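Local structure of enoyl CoA hydratase/isomerase (Crotonase) (Legionella pneumophila subsp. pneumophila, 3I47) at residues 15-29 with 52-66. The protein probably acts as an enoyl-CoA hydratase or isomerase of the crotonase family, adding water to, or shifting, the double bond of enoyl-CoA thioesters. Residues are numbered along the deposited sequence; the frame is centred on the assembly and turned at random.
Sequences GLLTMNRISKHNAFD and IVLKANGKHFSAGAD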
loop_
_atom_site.group_PDB
_atom_site.type_symbol
_atom_site.label_atom_id
_atom_site.label_comp_id
_atom_site.label_asym_id
_atom_site.label_seq_id
_atom_site.Cartn_x
_atom_site.Cartn_y
_atom_site.Cartn_z
ATOM N N GLY A 15 -11.021 -6.052 1.529
ATOM C CA GLY A 15 -10.528 -6.318 2.890
ATOM C C GLY A 15 -9.979 -5.032 3.463
ATOM O O GLY A 15 -9.151 -4.379 2.830
ATOM N N LEU A 16 -10.458 -4.657 4.645
ATOM C CA LEU A 16 -10.100 -3.380 5.258
ATOM C C LEU A 16 -9.336 -3.618 6.552
ATOM O O LEU A 16 -9.879 -4.213 7.486
ATOM C CB LEU A 16 -11.376 -2.586 5.559
ATOM C CG LEU A 16 -12.316 -2.275 4.392
ATOM C CD1 LEU A 16 -13.695 -1.919 4.907
ATOM C CD2 LEU A 16 -11.755 -1.137 3.592
ATOM N N LEU A 17 -8.072 -3.196 6.590
ATOM C CA LEU A 17 -7.270 -3.238 7.820
ATOM C C LEU A 17 -7.227 -1.829 8.352
ATOM O O LEU A 17 -6.780 -0.924 7.645
ATOM C CB LEU A 17 -5.843 -3.723 7.539
ATOM C CG LEU A 17 -5.501 -5.201 7.315
ATOM C CD1 LEU A 17 -5.985 -5.718 5.965
ATOM C CD2 LEU A 17 -3.998 -5.375 7.444
ATOM N N THR A 18 -7.692 -1.631 9.584
ATOM C CA THR A 18 -7.733 -0.292 10.173
ATOM C C THR A 18 -6.887 -0.182 11.443
ATOM O O THR A 18 -7.207 -0.794 12.467
ATOM C CB THR A 18 -9.193 0.133 10.468
ATOM O OG1 THR A 18 -9.975 -0.013 9.276
ATOM C CG2 THR A 18 -9.258 1.581 10.928
ATOM N N MET A 19 -5.826 0.618 11.376
ATOM C CA MET A 19 -5.035 0.917 12.570
ATOM C C MET A 19 -5.894 1.733 13.535
ATOM O O MET A 19 -6.449 2.767 13.165
ATOM C CB MET A 19 -3.756 1.662 12.193
ATOM C CG MET A 19 -2.765 0.798 11.384
ATOM S SD MET A 19 -1.222 1.619 10.801
ATOM C CE MET A 19 -1.869 2.854 9.650
ATOM N N ASN A 20 -5.995 1.260 14.776
ATOM C CA ASN A 20 -7.005 1.789 15.690
ATOM C C ASN A 20 -6.432 2.152 17.068
ATOM O O ASN A 20 -7.156 2.143 18.079
ATOM C CB ASN A 20 -8.160 0.771 15.796
ATOM C CG ASN A 20 -9.405 1.348 16.450
ATOM O OD1 ASN A 20 -9.853 2.446 16.117
ATOM N ND2 ASN A 20 -9.976 0.597 17.394
ATOM N N ARG A 21 -5.145 2.489 17.109
ATOM C CA ARG A 21 -4.541 3.028 18.341
ATOM C C ARG A 21 -4.755 4.535 18.381
ATOM O O ARG A 21 -3.816 5.313 18.202
ATOM C CB ARG A 21 -3.056 2.686 18.432
ATOM C CG ARG A 21 -2.778 1.222 18.712
ATOM C CD ARG A 21 -1.312 1.055 19.108
ATOM N NE ARG A 21 -0.937 -0.336 19.361
ATOM C CZ ARG A 21 0.306 -0.713 19.664
ATOM N NH1 ARG A 21 1.267 0.194 19.762
ATOM N NH2 ARG A 21 0.584 -1.991 19.879
ATOM N N ILE A 22 -6.007 4.939 18.591
ATOM C CA ILE A 22 -6.390 6.346 18.480
ATOM C C ILE A 22 -5.641 7.240 19.472
ATOM O O ILE A 22 -5.120 8.289 19.094
ATOM C CB ILE A 22 -7.933 6.513 18.582
ATOM C CG1 ILE A 22 -8.598 5.893 17.335
ATOM C CG2 ILE A 22 -8.308 7.999 18.779
ATOM C CD1 ILE A 22 -10.119 5.768 17.432
ATOM N N SER A 23 -5.552 6.817 20.729
ATOM C CA SER A 23 -4.915 7.649 21.746
ATOM C C SER A 23 -3.406 7.820 21.535
ATOM O O SER A 23 -2.824 8.824 21.968
ATOM C CB SER A 23 -5.226 7.120 23.149
ATOM O OG SER A 23 -4.601 5.868 23.374
ATOM N N LYS A 24 -2.783 6.846 20.868
ATOM C CA LYS A 24 -1.346 6.864 20.587
ATOM C C LYS A 24 -1.044 7.299 19.147
ATOM O O LYS A 24 0.101 7.223 18.701
ATOM C CB LYS A 24 -0.739 5.479 20.846
ATOM C CG LYS A 24 -0.885 4.978 22.286
ATOM C CD LYS A 24 0.361 5.238 23.095
ATOM C CE LYS A 24 0.192 4.769 24.541
ATOM N NZ LYS A 24 -0.152 3.314 24.653
ATOM N N HIS A 25 -2.071 7.757 18.431
ATOM C CA HIS A 25 -1.921 8.219 17.036
ATOM C C HIS A 25 -1.269 7.176 16.133
ATOM O O HIS A 25 -0.499 7.518 15.212
ATOM C CB HIS A 25 -1.129 9.534 16.979
ATOM C CG HIS A 25 -1.777 10.662 17.716
ATOM N ND1 HIS A 25 -1.054 11.640 18.363
ATOM C CD2 HIS A 25 -3.080 10.970 17.904
ATOM C CE1 HIS A 25 -1.886 12.502 18.921
ATOM N NE2 HIS A 25 -3.121 12.119 18.655
ATOM N N ASN A 26 -1.587 5.906 16.385
ATOM C CA ASN A 26 -1.078 4.801 15.567
ATOM C C ASN A 26 0.438 4.757 15.467
ATOM O O ASN A 26 0.995 4.326 14.456
ATOM C CB ASN A 26 -1.747 4.803 14.179
ATOM C CG ASN A 26 -3.211 4.526 14.279
ATOM O OD1 ASN A 26 -3.620 3.620 15.024
ATOM N ND2 ASN A 26 -4.024 5.292 13.548
ATOM N N ALA A 27 1.099 5.156 16.551
ATOM C CA ALA A 27 2.556 5.099 16.598
ATOM C C ALA A 27 3.004 3.642 16.536
ATOM O O ALA A 27 2.434 2.775 17.213
ATOM C CB ALA A 27 3.077 5.790 17.847
ATOM N N PHE A 28 4.010 3.376 15.711
ATOM C CA PHE A 28 4.426 2.005 15.393
ATOM C C PHE A 28 5.239 1.322 16.489
ATOM O O PHE A 28 6.088 1.941 17.153
ATOM C CB PHE A 28 5.277 2.001 14.108
ATOM C CG PHE A 28 4.482 2.017 12.812
ATOM C CD1 PHE A 28 3.116 2.305 12.784
ATOM C CD2 PHE A 28 5.142 1.765 11.611
ATOM C CE1 PHE A 28 2.404 2.330 11.552
ATOM C CE2 PHE A 28 4.444 1.775 10.395
ATOM C CZ PHE A 28 3.089 2.057 10.371
ATOM N N ASP A 29 4.974 0.036 16.682
ATOM C CA ASP A 29 5.899 -0.848 17.400
ATOM C C ASP A 29 5.816 -2.243 16.781
ATOM O O ASP A 29 5.022 -2.463 15.852
ATOM C CB ASP A 29 5.657 -0.847 18.927
ATOM C CG ASP A 29 4.282 -1.368 19.327
ATOM O OD1 ASP A 29 3.740 -2.269 18.656
ATOM O OD2 ASP A 29 3.759 -0.904 20.365
ATOM N N ILE A 52 -7.288 -4.923 -1.157
ATOM C CA ILE A 52 -6.910 -4.702 0.242
ATOM C C ILE A 52 -6.665 -3.225 0.506
ATOM O O ILE A 52 -5.926 -2.580 -0.237
ATOM C CB ILE A 52 -5.652 -5.514 0.573
ATOM C CG1 ILE A 52 -5.949 -7.014 0.398
ATOM C CG2 ILE A 52 -5.182 -5.246 2.017
ATOM C CD1 ILE A 52 -4.705 -7.901 0.427
ATOM N N VAL A 53 -7.285 -2.708 1.565
ATOM C CA VAL A 53 -7.106 -1.314 1.988
ATOM C C VAL A 53 -6.476 -1.254 3.376
ATOM O O VAL A 53 -6.949 -1.911 4.300
ATOM C CB VAL A 53 -8.463 -0.545 2.004
ATOM C CG1 VAL A 53 -8.305 0.849 2.576
ATOM C CG2 VAL A 53 -9.032 -0.454 0.600
ATOM N N LEU A 54 -5.395 -0.488 3.496
ATOM C CA LEU A 54 -4.822 -0.144 4.804
ATOM C C LEU A 54 -5.232 1.278 5.144
ATOM O O LEU A 54 -4.930 2.211 4.397
ATOM C CB LEU A 54 -3.288 -0.221 4.767
ATOM C CG LEU A 54 -2.605 -1.463 4.171
ATOM C CD1 LEU A 54 -1.072 -1.332 4.270
ATOM C CD2 LEU A 54 -3.094 -2.771 4.822
ATOM N N LYS A 55 -5.918 1.448 6.271
ATOM C CA LYS A 55 -6.383 2.763 6.689
ATOM C C LYS A 55 -6.244 2.907 8.185
ATOM O O LYS A 55 -5.687 2.024 8.833
ATOM C CB LYS A 55 -7.826 3.024 6.225
ATOM C CG LYS A 55 -8.910 2.084 6.798
ATOM C CD LYS A 55 -10.274 2.426 6.183
ATOM C CE LYS A 55 -11.385 1.547 6.711
ATOM N NZ LYS A 55 -11.717 1.901 8.131
ATOM N N ALA A 56 -6.733 4.018 8.718
ATOM C CA ALA A 56 -6.501 4.340 10.125
ATOM C C ALA A 56 -7.656 5.144 10.688
ATOM O O ALA A 56 -8.285 5.929 9.979
ATOM C CB ALA A 56 -5.189 5.113 10.291
ATOM N N ASN A 57 -7.920 4.936 11.975
ATOM C CA ASN A 57 -8.825 5.795 12.730
ATOM C C ASN A 57 -8.038 6.836 13.519
ATOM O O ASN A 57 -6.811 6.761 13.621
ATOM C CB ASN A 57 -9.683 4.959 13.684
ATOM C CG ASN A 57 -10.743 4.147 12.959
ATOM O OD1 ASN A 57 -11.207 4.519 11.876
ATOM N ND2 ASN A 57 -11.134 3.015 13.553
ATOM N N GLY A 58 -8.753 7.818 14.060
ATOM C CA GLY A 58 -8.128 8.891 14.825
ATOM C C GLY A 58 -7.564 9.991 13.938
ATOM O O GLY A 58 -7.864 10.063 12.742
ATOM N N LYS A 59 -6.752 10.852 14.542
ATOM C CA LYS A 59 -6.238 12.049 13.870
ATOM C C LYS A 59 -5.214 11.737 12.784
ATOM O O LYS A 59 -5.144 12.447 11.773
ATOM C CB LYS A 59 -5.605 13.007 14.886
ATOM C CG LYS A 59 -6.562 13.520 15.951
ATOM C CD LYS A 59 -5.856 14.494 16.894
ATOM C CE LYS A 59 -6.788 15.013 17.985
ATOM N NZ LYS A 59 -8.076 15.507 17.417
ATOM N N HIS A 60 -4.437 10.675 12.993
ATOM C CA HIS A 60 -3.232 10.436 12.188
ATOM C C HIS A 60 -3.088 9.012 11.706
ATOM O O HIS A 60 -3.285 8.067 12.475
ATOM C CB HIS A 60 -1.976 10.777 13.002
ATOM C CG HIS A 60 -1.956 12.181 13.498
ATOM N ND1 HIS A 60 -1.924 13.265 12.650
ATOM C CD2 HIS A 60 -1.991 12.685 14.753
ATOM C CE1 HIS A 60 -1.928 14.379 13.357
ATOM N NE2 HIS A 60 -1.966 14.055 14.638
ATOM N N PHE A 61 -2.690 8.864 10.447
ATOM C CA PHE A 61 -2.365 7.557 9.890
ATOM C C PHE A 61 -1.299 6.868 10.758
ATOM O O PHE A 61 -1.502 5.735 11.205
ATOM C CB PHE A 61 -1.886 7.744 8.449
ATOM C CG PHE A 61 -1.660 6.464 7.694
ATOM C CD1 PHE A 61 -2.738 5.725 7.215
ATOM C CD2 PHE A 61 -0.361 6.014 7.427
ATOM C CE1 PHE A 61 -2.544 4.546 6.461
ATOM C CE2 PHE A 61 -0.158 4.832 6.690
ATOM C CZ PHE A 61 -1.251 4.095 6.209
ATOM N N SER A 62 -0.164 7.535 10.954
ATOM C CA SER A 62 0.809 7.130 11.978
ATOM C C SER A 62 1.735 8.276 12.304
ATOM O O SER A 62 2.497 8.710 11.443
ATOM C CB SER A 62 1.634 5.910 11.555
ATOM O OG SER A 62 2.589 5.617 12.581
ATOM N N ALA A 63 1.671 8.753 13.546
ATOM C CA ALA A 63 2.459 9.928 13.962
ATOM C C ALA A 63 3.969 9.675 14.092
ATOM O O ALA A 63 4.750 10.631 14.227
ATOM C CB ALA A 63 1.905 10.500 15.263
ATOM N N GLY A 64 4.384 8.413 14.032
ATOM C CA GLY A 64 5.788 8.057 14.221
ATOM C C GLY A 64 5.937 6.747 14.969
ATOM O O GLY A 64 5.091 5.871 14.860
ATOM N N ALA A 65 7.034 6.614 15.705
ATOM C CA ALA A 65 7.308 5.393 16.467
ATOM C C ALA A 65 6.768 5.550 17.875
ATOM O O ALA A 65 6.803 6.642 18.451
ATOM C CB ALA A 65 8.805 5.115 16.495
ATOM N N ASP A 66 6.253 4.450 18.425
ATOM C CA ASP A 66 5.758 4.436 19.796
ATOM C C ASP A 66 6.894 4.685 20.794
ATOM O O ASP A 66 7.971 4.103 20.674
ATOM C CB ASP A 66 5.098 3.090 20.082
ATOM C CG ASP A 66 4.532 3.018 21.483
ATOM O OD1 ASP A 66 5.281 2.622 22.406
ATOM O OD2 ASP A 66 3.348 3.384 21.667
HETATM O O HOH W 1 1.337 3.005 19.636
HETATM O O HOH W 2 -6.144 10.270 17.375
HETATM O O HOH W 3 5.032 -0.082 22.597
#
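Met19 lays its methyl over the centre of the Phe61 ring: CE stands 3.6 Å from the centroid, a CH-pi contact, while SD remains farther out above the same face. A bend at chi3 (-65°) turns CE in this direction. In the loops after the strands, His60 directs its ring edge at one face of His25, T-shaped with planes at 89°, His60 CD2 lying 3.6 Å from His25 CG; His60 ND1 is hydrogen-bonded to Ala109 N. Strands 15-19 and 52-56 are parallel neighbours at 25°, joined through helix 30-45 as a beta-alpha-beta crossover of the crotonase fold. Leu17 and Leu54 run side by side towards that helix's face of the sheet, their CD2 methyls 3.8 Å apart; on the other face Lys55, bent at its last torsion, brings NZ to Thr18 OG1 at 2.8 Å. Asn57 ND2 donates almost straight to Asn20 OD1 (2.9 Å), from above the acceptor's carbonyl plane, while Asn20 ND2 is hydrogen-bonded to Ser4 O. Asn26 ND2 reaches His60 O at 3.1 Å and, weakly, Asn57 O, whereas Ser62 OG donates to Asn26 O at 2.8 Å. Asp66 N donates a hydrogen bond to Phe28 O at 2.8 Å.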